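Local coordinates for protein rutinosidase (Aspergillus niger, PDB 6I1A) that hydrolyses glycosidic bonds as a secreted rutinosidase of glycosyl hydrolase family 5 and may also trim beta-1,3-glucan chains, at residues Ile192-Thr200 with Ala210-Val219; Ser244-Glu252 with Glu290-Val299. All blocks are in the same frame, centred on the assembly; numbering follows the deposited sequence.

In the fold
Followed from the N terminus, the chain leaves strand 187-190 of the TIM barrel, passes the Asn-Glu-Pro sequence N193-P195 and turns back on itself; contact 1 closes this short loop where helix 213-233 begins. Strand 239-241 comes next, followed by the short, weakly bonded helix at about 248-252. Contact 2 spans a longer excursion through strand 261-269 and helix 280-290 before closing against the loop that enters strand 299-308. The two contacts lie in series, neither nested nor crossed, with centres about 16 Å apart. Direct evidence that they are coupled comes from two probable hydrogen bonds, P195 O with S244 OG and D213 OD1 with Y250 OH, and from F245 packing on E194.

Contact 1: Ile192-Thr200 with Ala210-Val219. With NAG (2-acetamido-2-deoxy-beta-D-glucopyranose), chain F; EDO (1,2-ethanediol), chain K; EDO (1,2-ethanediol), chain O.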
loop_
_atom_site.group_PDB
_atom_site.type_symbol
_atom_site.label_atom_id
_atom_site.label_comp_id
_atom_site.label_asym_id
_atom_site.label_seq_id
_atom_site.Cartn_x
_atom_site.Cartn_y
_atom_site.Cartn_z
ATOM N N ILE A 192 -9.414 15.862 -15.369
ATOM C CA ILE A 192 -8.070 15.247 -15.384
ATOM C C ILE A 192 -8.231 13.772 -15.021
ATOM O O ILE A 192 -9.223 13.402 -14.361
ATOM C CB ILE A 192 -7.095 15.983 -14.421
ATOM C CG1 ILE A 192 -5.614 15.719 -14.762
ATOM C CG2 ILE A 192 -7.395 15.691 -12.969
ATOM C CD1 ILE A 192 -4.679 16.782 -14.152
ATOM N N ASN A 193 -7.233 12.980 -15.425
ATOM C CA ASN A 193 -7.216 11.528 -15.126
ATOM C C ASN A 193 -5.821 11.112 -14.728
ATOM O O ASN A 193 -4.861 11.322 -15.498
ATOM C CB ASN A 193 -7.653 10.754 -16.353
ATOM C CG ASN A 193 -7.678 9.268 -16.067
ATOM O OD1 ASN A 193 -8.611 8.792 -15.426
ATOM N ND2 ASN A 193 -6.657 8.540 -16.539
ATOM N N GLU A 194 -5.650 10.559 -13.521
ATOM C CA GLU A 194 -4.409 9.941 -13.030
ATOM C C GLU A 194 -3.182 10.827 -13.267
ATOM O O GLU A 194 -2.156 10.358 -13.779
ATOM C CB GLU A 194 -4.248 8.533 -13.603
ATOM C CG GLU A 194 -5.334 7.592 -13.185
ATOM C CD GLU A 194 -5.157 6.181 -13.739
ATOM O OE1 GLU A 194 -4.123 5.847 -14.350
ATOM O OE2 GLU A 194 -6.060 5.315 -13.390
ATOM N N PRO A 195 -3.202 12.089 -12.783
ATOM C CA PRO A 195 -1.974 12.879 -12.816
ATOM C C PRO A 195 -0.926 12.232 -11.909
ATOM O O PRO A 195 -1.243 11.777 -10.789
ATOM C CB PRO A 195 -2.432 14.259 -12.282
ATOM C CG PRO A 195 -3.626 13.923 -11.397
ATOM C CD PRO A 195 -4.295 12.764 -12.083
ATOM N N ALA A 196 0.330 12.217 -12.334
ATOM C CA ALA A 196 1.433 11.602 -11.574
ATOM C C ALA A 196 2.737 12.228 -12.027
ATOM O O ALA A 196 2.999 12.211 -13.221
ATOM C CB ALA A 196 1.413 10.124 -11.766
ATOM N N ASP A 197 3.508 12.741 -11.062
ATOM C CA ASP A 197 4.807 13.365 -11.350
ATOM C C ASP A 197 5.951 12.555 -10.794
ATOM O O ASP A 197 7.128 13.046 -10.895
ATOM C CB ASP A 197 4.906 14.801 -10.837
ATOM C CG ASP A 197 4.900 14.884 -9.347
ATOM O OD1 ASP A 197 4.421 13.945 -8.711
ATOM O OD2 ASP A 197 5.353 15.925 -8.792
ATOM N N ASN A 198 5.725 11.397 -10.164
ATOM C CA ASN A 198 6.821 10.660 -9.471
ATOM C C ASN A 198 6.821 9.206 -9.890
ATOM O O ASN A 198 7.320 8.350 -9.098
ATOM C CB ASN A 198 6.720 10.791 -7.980
ATOM C CG ASN A 198 7.977 10.343 -7.281
ATOM O OD1 ASN A 198 9.082 10.607 -7.760
ATOM N ND2 ASN A 198 7.806 9.617 -6.155
ATOM N N ASN A 199 6.390 8.880 -11.094
ATOM C CA ASN A 199 6.244 7.488 -11.574
ATOM C C ASN A 199 7.285 7.119 -12.641
ATOM O O ASN A 199 7.016 6.203 -13.434
ATOM C CB ASN A 199 4.812 7.232 -12.035
ATOM C CG ASN A 199 4.405 8.105 -13.209
ATOM O OD1 ASN A 199 4.622 9.311 -13.125
ATOM N ND2 ASN A 199 3.831 7.501 -14.220
ATOM N N THR A 200 8.484 7.687 -12.586
ATOM C CA THR A 200 9.542 7.199 -13.507
ATOM C C THR A 200 9.862 5.740 -13.181
ATOM O O THR A 200 10.083 4.980 -14.131
ATOM C CB THR A 200 10.795 8.043 -13.463
ATOM O OG1 THR A 200 11.285 8.048 -12.142
ATOM C CG2 THR A 200 10.526 9.471 -13.843
ATOM N N ALA A 210 2.908 8.139 -6.261
ATOM C CA ALA A 210 2.981 8.519 -7.689
ATOM C C ALA A 210 2.867 10.034 -7.847
ATOM O O ALA A 210 3.251 10.526 -8.929
ATOM C CB ALA A 210 1.868 7.856 -8.417
ATOM N N LEU A 211 2.431 10.765 -6.860
ATOM C CA LEU A 211 2.229 12.240 -6.941
ATOM C C LEU A 211 2.860 12.895 -5.727
ATOM O O LEU A 211 2.442 12.577 -4.584
ATOM C CB LEU A 211 0.732 12.531 -7.090
ATOM C CG LEU A 211 0.341 14.020 -7.253
ATOM C CD1 LEU A 211 0.836 14.567 -8.614
ATOM C CD2 LEU A 211 -1.161 14.203 -7.124
ATOM N N THR A 212 3.834 13.754 -5.961
ATOM C CA THR A 212 4.493 14.520 -4.874
ATOM C C THR A 212 3.602 15.664 -4.391
ATOM O O THR A 212 2.638 16.039 -5.047
ATOM C CB THR A 212 5.854 15.086 -5.277
ATOM O OG1 THR A 212 5.637 16.178 -6.187
ATOM C CG2 THR A 212 6.721 14.045 -5.936
ATOM N N ASP A 213 3.904 16.225 -3.207
ATOM C CA ASP A 213 3.168 17.406 -2.735
ATOM C C ASP A 213 3.318 18.568 -3.717
ATOM O O ASP A 213 2.338 19.305 -3.941
ATOM C CB ASP A 213 3.656 17.825 -1.336
ATOM C CG ASP A 213 3.019 17.050 -0.173
ATOM O OD1 ASP A 213 1.912 16.382 -0.298
ATOM O OD2 ASP A 213 3.632 17.113 0.906
ATOM N N HIS A 214 4.483 18.733 -4.328
ATOM C CA HIS A 214 4.703 19.795 -5.325
ATOM C C HIS A 214 3.758 19.565 -6.528
ATOM O O HIS A 214 3.110 20.506 -6.994
ATOM C CB HIS A 214 6.167 19.727 -5.748
ATOM C CG HIS A 214 6.689 20.829 -6.578
ATOM N ND1 HIS A 214 7.238 20.600 -7.846
ATOM C CD2 HIS A 214 6.823 22.153 -6.328
ATOM C CE1 HIS A 214 7.672 21.753 -8.340
ATOM N NE2 HIS A 214 7.382 22.733 -7.453
ATOM N N GLY A 215 3.742 18.349 -7.076
ATOM C CA GLY A 215 2.827 18.057 -8.178
ATOM C C GLY A 215 1.396 18.205 -7.760
ATOM O O GLY A 215 0.591 18.703 -8.546
ATOM N N ALA A 216 1.046 17.767 -6.556
ATOM C CA ALA A 216 -0.327 17.883 -6.052
ATOM C C ALA A 216 -0.767 19.340 -5.949
ATOM O O ALA A 216 -1.952 19.665 -6.239
ATOM C CB ALA A 216 -0.446 17.231 -4.724
ATOM N N ALA A 217 0.134 20.269 -5.637
ATOM C CA ALA A 217 -0.219 21.701 -5.578
ATOM C C ALA A 217 -0.585 22.196 -6.976
ATOM O O ALA A 217 -1.501 23.044 -7.094
ATOM C CB ALA A 217 0.947 22.503 -4.985
ATOM N N TRP A 218 0.095 21.740 -8.023
ATOM C CA TRP A 218 -0.227 22.187 -9.388
ATOM C C TRP A 218 -1.588 21.586 -9.757
ATOM O O TRP A 218 -2.413 22.239 -10.378
ATOM C CB TRP A 218 0.882 21.813 -10.377
ATOM C CG TRP A 218 0.710 22.503 -11.664
ATOM C CD1 TRP A 218 0.173 22.006 -12.808
ATOM C CD2 TRP A 218 1.010 23.875 -11.931
ATOM N NE1 TRP A 218 0.160 22.953 -13.783
ATOM C CE2 TRP A 218 0.672 24.120 -13.279
ATOM C CE3 TRP A 218 1.612 24.898 -11.192
ATOM C CZ2 TRP A 218 0.850 25.346 -13.898
ATOM C CZ3 TRP A 218 1.790 26.105 -11.820
ATOM C CH2 TRP A 218 1.427 26.328 -13.143
ATOM N N VAL A 219 -1.805 20.302 -9.444
ATOM C CA VAL A 219 -3.117 19.701 -9.733
ATOM C C VAL A 219 -4.197 20.517 -9.031
ATOM O O VAL A 219 -5.273 20.750 -9.621
ATOM C CB VAL A 219 -3.144 18.227 -9.295
ATOM C CG1 VAL A 219 -4.560 17.692 -9.363
ATOM C CG2 VAL A 219 -2.180 17.410 -10.154
HETATM C C1 NAG F . 8.979 9.111 -5.457
HETATM C C2 NAG F . 8.812 9.210 -3.933
HETATM C C3 NAG F . 10.023 8.457 -3.275
HETATM C C4 NAG F . 10.123 7.042 -3.787
HETATM C C5 NAG F . 10.291 7.074 -5.290
HETATM C C6 NAG F . 10.384 5.700 -5.885
HETATM C C7 NAG F . 7.631 11.163 -3.088
HETATM C C8 NAG F . 7.773 12.586 -2.584
HETATM N N2 NAG F . 8.735 10.587 -3.508
HETATM O O3 NAG F . 9.766 8.399 -1.850
HETATM O O4 NAG F . 11.360 6.461 -3.264
HETATM O O5 NAG F . 9.106 7.747 -5.829
HETATM O O6 NAG F . 10.773 5.726 -7.260
HETATM O O7 NAG F . 6.521 10.612 -3.158
HETATM C C1 EDO K . -3.643 2.499 -14.916
HETATM O O1 EDO K . -4.056 3.626 -15.635
HETATM C C2 EDO K . -4.733 2.044 -14.010
HETATM O O2 EDO K . -4.935 2.915 -12.861
HETATM C C1 EDO O . 6.655 5.822 -18.575
HETATM O O1 EDO O . 7.262 4.529 -18.661
HETATM C C2 EDO O . 6.382 6.055 -17.138
HETATM O O2 EDO O . 7.494 5.822 -16.281
#
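A210 meets the backbone of A196-N198, where the loop leaving a strand of the family 5 TIM barrel turns back to start the next helix. The A210 carbonyl O accepts from N198 N at 2.9 Å, with the donor lying 41° above the carbonyl plane, while A210 CB rests on A196 CB at 4.1 Å. N198 carries the N-linked glycan: its ND2 is bonded to C1 of the sugar and also donates to L209 O. At L211, methyl CD1 lies 3.6 Å from D197 OD1. T212 then receives the D197 carboxylate in a two-pronged grip. T212 N donates to D197 OD1 (2.8 Å, nearly straight at 169°) and T212 OG1 to D197 OD2 (2.6 Å), each oxygen using its syn lone pair, which fixes the rotation of the carboxylate. The chi1 of 73° sets T212 OG1 between its own N and carbonyl carbon, where it also accepts from G215 N as the N-cap of helix 213-233. D197 is thus second shell to the cap. Beside it the bare CA of G215 approaches D197 OD2 to 3.4 Å. One helical turn on, V219 crosses P195 at about a right angle, its CG2 3.8 Å from P195 CB.

Contact 2: Ser244-Glu252 with Glu290-Val299; sequences SFKYPQYWE and EKSGTGKFPV. With EDO (1,2-ethanediol), chain H; EDO (1,2-ethanediol), chain P.
The F297 ring meets 244-252 at its edge, where E252 O lies near the ring plane, 3.8 Å from F297 CE2. The Y247 ring is approached obliquely by the K291 chain, with K291 CG 3.9 Å from Y247 CE1; K291 NZ forms a salt bridge with D287. Within 244-252, one face of the W251 indole carries Y250 CD2, 3.6 Å above its centre, and an ethanediol oxygen sits in plane at the indole edge; the Y250 ring carries K246 CE toward the rim of one face. Q249 folds back through a bend at chi2 (78°), bringing its amide across the end of helix 280-290: NE2 donates to E290 O at 3.2 Å, a second ethanediol accepts from the same NE2, and OE1 takes a weak bond from G293 N. P248 lies against K291 and G293, its CG and CD beside K291 O. In the TIM barrel of this family 5 enzyme, the short, weakly bonded helix at about 248-252, which follows strand 239-241, is joined to the loop leading from helix 280-290 into strand 299-308. E252 joins the two through an extended chain whose carboxylate is clasped at both oxygens. T294 N reaches the syn lone pair of E252 OE2 at 2.8 Å and 169°, while T294 OG1 donates to E252 OE1 at 2.7 Å on the syn side, somewhat out of the carboxylate plane. A water probably donates to E252 OE2 at 2.6 Å and accepts from F297 N. K296 NZ donates to E252 O at 2.9 Å from 42° above the carbonyl plane, and also to F255 O.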
loop_
_atom_site.group_PDB
_atom_site.type_symbol
_atom_site.label_atom_id
_atom_site.label_comp_id
_atom_site.label_asym_id
_atom_site.label_seq_id
_atom_site.Cartn_x
_atom_site.Cartn_y
_atom_site.Cartn_z
ATOM N N SER A 244 -5.543 11.404 -8.509
ATOM C CA SER A 244 -4.436 10.432 -8.615
ATOM C C SER A 244 -4.803 9.236 -7.727
ATOM O O SER A 244 -5.953 8.816 -7.681
ATOM C CB SER A 244 -3.105 11.094 -8.296
ATOM O OG SER A 244 -1.996 10.289 -8.680
ATOM N N PHE A 245 -3.838 8.722 -6.979
ATOM C CA PHE A 245 -4.017 7.558 -6.088
ATOM C C PHE A 245 -3.818 8.003 -4.669
ATOM O O PHE A 245 -3.585 7.147 -3.809
ATOM C CB PHE A 245 -3.084 6.420 -6.508
ATOM C CG PHE A 245 -3.197 6.066 -7.965
ATOM C CD1 PHE A 245 -4.290 5.327 -8.427
ATOM C CD2 PHE A 245 -2.273 6.532 -8.863
ATOM C CE1 PHE A 245 -4.390 5.053 -9.799
ATOM C CE2 PHE A 245 -2.371 6.270 -10.208
ATOM C CZ PHE A 245 -3.425 5.542 -10.673
ATOM N N LYS A 246 -3.984 9.289 -4.362
ATOM C CA LYS A 246 -4.061 9.762 -2.964
ATOM C C LYS A 246 -5.384 9.293 -2.373
ATOM O O LYS A 246 -6.430 9.171 -3.104
ATOM C CB LYS A 246 -4.057 11.296 -2.926
ATOM C CG LYS A 246 -2.863 11.892 -3.545
ATOM C CD LYS A 246 -1.600 11.511 -2.913
ATOM C CE LYS A 246 -0.495 12.529 -2.958
ATOM N NZ LYS A 246 0.725 11.977 -2.286
ATOM N N TYR A 247 -5.403 9.054 -1.090
ATOM C CA TYR A 247 -6.710 8.836 -0.415
ATOM C C TYR A 247 -7.542 10.102 -0.552
ATOM O O TYR A 247 -6.992 11.195 -0.549
ATOM C CB TYR A 247 -6.392 8.434 1.007
ATOM C CG TYR A 247 -5.573 7.163 0.988
ATOM C CD1 TYR A 247 -5.591 6.308 -0.132
ATOM C CD2 TYR A 247 -4.599 6.963 1.910
ATOM C CE1 TYR A 247 -4.748 5.196 -0.218
ATOM C CE2 TYR A 247 -3.798 5.832 1.875
ATOM C CZ TYR A 247 -3.869 4.942 0.826
ATOM O OH TYR A 247 -2.970 3.896 0.796
ATOM N N PRO A 248 -8.891 10.014 -0.735
ATOM C CA PRO A 248 -9.715 11.207 -0.832
ATOM C C PRO A 248 -9.456 12.150 0.333
ATOM O O PRO A 248 -9.519 13.364 0.139
ATOM C CB PRO A 248 -11.160 10.661 -0.844
ATOM C CG PRO A 248 -11.003 9.264 -1.448
ATOM C CD PRO A 248 -9.678 8.780 -0.942
ATOM N N GLN A 249 -9.214 11.616 1.545
ATOM C CA GLN A 249 -8.911 12.406 2.742
ATOM C C GLN A 249 -7.801 13.422 2.486
ATOM O O GLN A 249 -7.758 14.492 3.096
ATOM C CB GLN A 249 -8.469 11.484 3.903
ATOM C CG GLN A 249 -9.279 10.184 4.093
ATOM C CD GLN A 249 -9.077 8.970 3.216
ATOM O OE1 GLN A 249 -9.753 8.763 2.215
ATOM N NE2 GLN A 249 -8.379 7.930 3.703
ATOM N N TYR A 250 -6.841 13.104 1.595
ATOM C CA TYR A 250 -5.720 13.988 1.276
ATOM C C TYR A 250 -6.224 15.302 0.733
ATOM O O TYR A 250 -5.579 16.355 0.961
ATOM C CB TYR A 250 -4.778 13.328 0.264
ATOM C CG TYR A 250 -3.609 14.144 -0.186
ATOM C CD1 TYR A 250 -2.401 14.080 0.467
ATOM C CD2 TYR A 250 -3.656 14.924 -1.352
ATOM C CE1 TYR A 250 -1.320 14.834 0.053
ATOM C CE2 TYR A 250 -2.576 15.625 -1.801
ATOM C CZ TYR A 250 -1.415 15.629 -1.072
ATOM O OH TYR A 250 -0.374 16.326 -1.566
ATOM N N TRP A 251 -7.291 15.262 -0.072
ATOM C CA TRP A 251 -7.768 16.451 -0.801
ATOM C C TRP A 251 -8.952 17.132 -0.099
ATOM O O TRP A 251 -9.308 18.229 -0.463
ATOM C CB TRP A 251 -8.235 16.061 -2.222
ATOM C CG TRP A 251 -7.223 15.360 -3.069
ATOM C CD1 TRP A 251 -7.176 14.041 -3.401
ATOM C CD2 TRP A 251 -6.186 15.988 -3.836
ATOM N NE1 TRP A 251 -6.125 13.798 -4.263
ATOM C CE2 TRP A 251 -5.523 14.982 -4.563
ATOM C CE3 TRP A 251 -5.731 17.314 -3.895
ATOM C CZ2 TRP A 251 -4.447 15.263 -5.393
ATOM C CZ3 TRP A 251 -4.672 17.575 -4.733
ATOM C CH2 TRP A 251 -4.042 16.578 -5.469
ATOM N N GLU A 252 -9.602 16.440 0.820
ATOM C CA GLU A 252 -10.871 16.925 1.468
ATOM C C GLU A 252 -10.766 18.349 2.032
ATOM O O GLU A 252 -11.760 19.114 1.819
ATOM C CB GLU A 252 -11.264 15.982 2.622
ATOM C CG GLU A 252 -11.973 14.785 2.107
ATOM C CD GLU A 252 -12.367 13.822 3.217
ATOM O OE1 GLU A 252 -12.245 14.190 4.385
ATOM O OE2 GLU A 252 -12.851 12.758 2.872
ATOM N N GLU A 290 -11.043 1.764 3.432
ATOM C CA GLU A 290 -9.959 2.716 3.796
ATOM C C GLU A 290 -9.825 3.834 2.780
ATOM O O GLU A 290 -9.084 4.813 3.115
ATOM C CB GLU A 290 -8.626 1.982 3.911
ATOM C CG GLU A 290 -8.680 0.695 4.692
ATOM C CD GLU A 290 -9.250 0.773 6.096
ATOM O OE1 GLU A 290 -9.374 1.874 6.691
ATOM O OE2 GLU A 290 -9.628 -0.319 6.651
ATOM N N LYS A 291 -10.414 3.749 1.584
ATOM C CA LYS A 291 -10.110 4.700 0.493
ATOM C C LYS A 291 -11.401 5.353 -0.000
ATOM O O LYS A 291 -11.467 5.642 -1.230
ATOM C CB LYS A 291 -9.348 4.005 -0.649
ATOM C CG LYS A 291 -8.097 3.284 -0.176
ATOM C CD LYS A 291 -7.377 2.503 -1.281
ATOM C CE LYS A 291 -6.245 1.679 -0.734
ATOM N NZ LYS A 291 -5.572 0.814 -1.740
ATOM N N SER A 292 -12.388 5.582 0.852
ATOM C CA SER A 292 -13.681 6.217 0.480
ATOM C C SER A 292 -13.846 7.599 1.131
ATOM O O SER A 292 -14.957 8.103 1.042
ATOM C CB SER A 292 -14.822 5.348 0.788
ATOM O OG SER A 292 -14.723 4.075 0.132
ATOM N N GLY A 293 -12.785 8.150 1.696
ATOM C CA GLY A 293 -12.884 9.469 2.357
ATOM C C GLY A 293 -13.635 9.414 3.669
ATOM O O GLY A 293 -13.981 8.327 4.154
ATOM N N THR A 294 -13.888 10.587 4.260
ATOM C CA THR A 294 -14.548 10.697 5.587
ATOM C C THR A 294 -16.031 10.965 5.415
ATOM O O THR A 294 -16.757 11.009 6.468
ATOM C CB THR A 294 -13.947 11.840 6.413
ATOM O OG1 THR A 294 -14.255 13.047 5.703
ATOM C CG2 THR A 294 -12.491 11.608 6.722
ATOM N N GLY A 295 -16.561 11.082 4.212
ATOM C CA GLY A 295 -17.934 11.480 3.925
ATOM C C GLY A 295 -18.110 12.967 3.616
ATOM O O GLY A 295 -19.228 13.393 3.282
ATOM N N LYS A 296 -17.022 13.739 3.627
ATOM C CA LYS A 296 -17.166 15.183 3.365
ATOM C C LYS A 296 -17.733 15.371 1.952
ATOM O O LYS A 296 -18.601 16.200 1.724
ATOM C CB LYS A 296 -15.843 15.926 3.481
ATOM C CG LYS A 296 -15.993 17.422 3.290
ATOM C CD LYS A 296 -14.736 18.162 3.555
ATOM C CE LYS A 296 -14.921 19.667 3.405
ATOM N NZ LYS A 296 -13.630 20.399 3.602
ATOM N N PHE A 297 -17.141 14.655 0.964
ATOM C CA PHE A 297 -17.632 14.594 -0.415
ATOM C C PHE A 297 -17.982 13.157 -0.838
ATOM O O PHE A 297 -17.424 12.187 -0.333
ATOM C CB PHE A 297 -16.551 15.124 -1.361
ATOM C CG PHE A 297 -16.237 16.599 -1.132
ATOM C CD1 PHE A 297 -17.120 17.541 -1.597
ATOM C CD2 PHE A 297 -15.091 16.973 -0.463
ATOM C CE1 PHE A 297 -16.889 18.886 -1.344
ATOM C CE2 PHE A 297 -14.843 18.335 -0.224
ATOM C CZ PHE A 297 -15.740 19.260 -0.670
ATOM N N PRO A 298 -18.872 13.057 -1.836
ATOM C CA PRO A 298 -19.222 11.746 -2.376
ATOM C C PRO A 298 -18.051 11.217 -3.211
ATOM O O PRO A 298 -17.212 11.978 -3.738
ATOM C CB PRO A 298 -20.449 11.972 -3.210
ATOM C CG PRO A 298 -20.369 13.458 -3.601
ATOM C CD PRO A 298 -19.684 14.102 -2.433
ATOM N N VAL A 299 -18.002 9.879 -3.354
ATOM C CA VAL A 299 -16.976 9.138 -4.098
ATOM C C VAL A 299 -17.677 8.238 -5.113
ATOM O O VAL A 299 -18.672 7.609 -4.806
ATOM C CB VAL A 299 -16.097 8.322 -3.147
ATOM C CG1 VAL A 299 -15.121 7.377 -3.875
ATOM C CG2 VAL A 299 -15.335 9.262 -2.216
HETATM C C1 EDO H . -9.104 10.978 -4.323
HETATM O O1 EDO H . -7.735 11.123 -4.095
HETATM C C2 EDO H . -9.283 10.163 -5.535
HETATM O O2 EDO H . -9.936 10.851 -6.487
HETATM C C1 EDO P . -6.311 5.048 5.342
HETATM O O1 EDO P . -7.744 5.203 5.514
HETATM C C2 EDO P . -5.630 6.259 5.865
HETATM O O2 EDO P . -6.360 7.475 5.650
HETATM O O HOH W 1 -14.612 13.147 0.951
#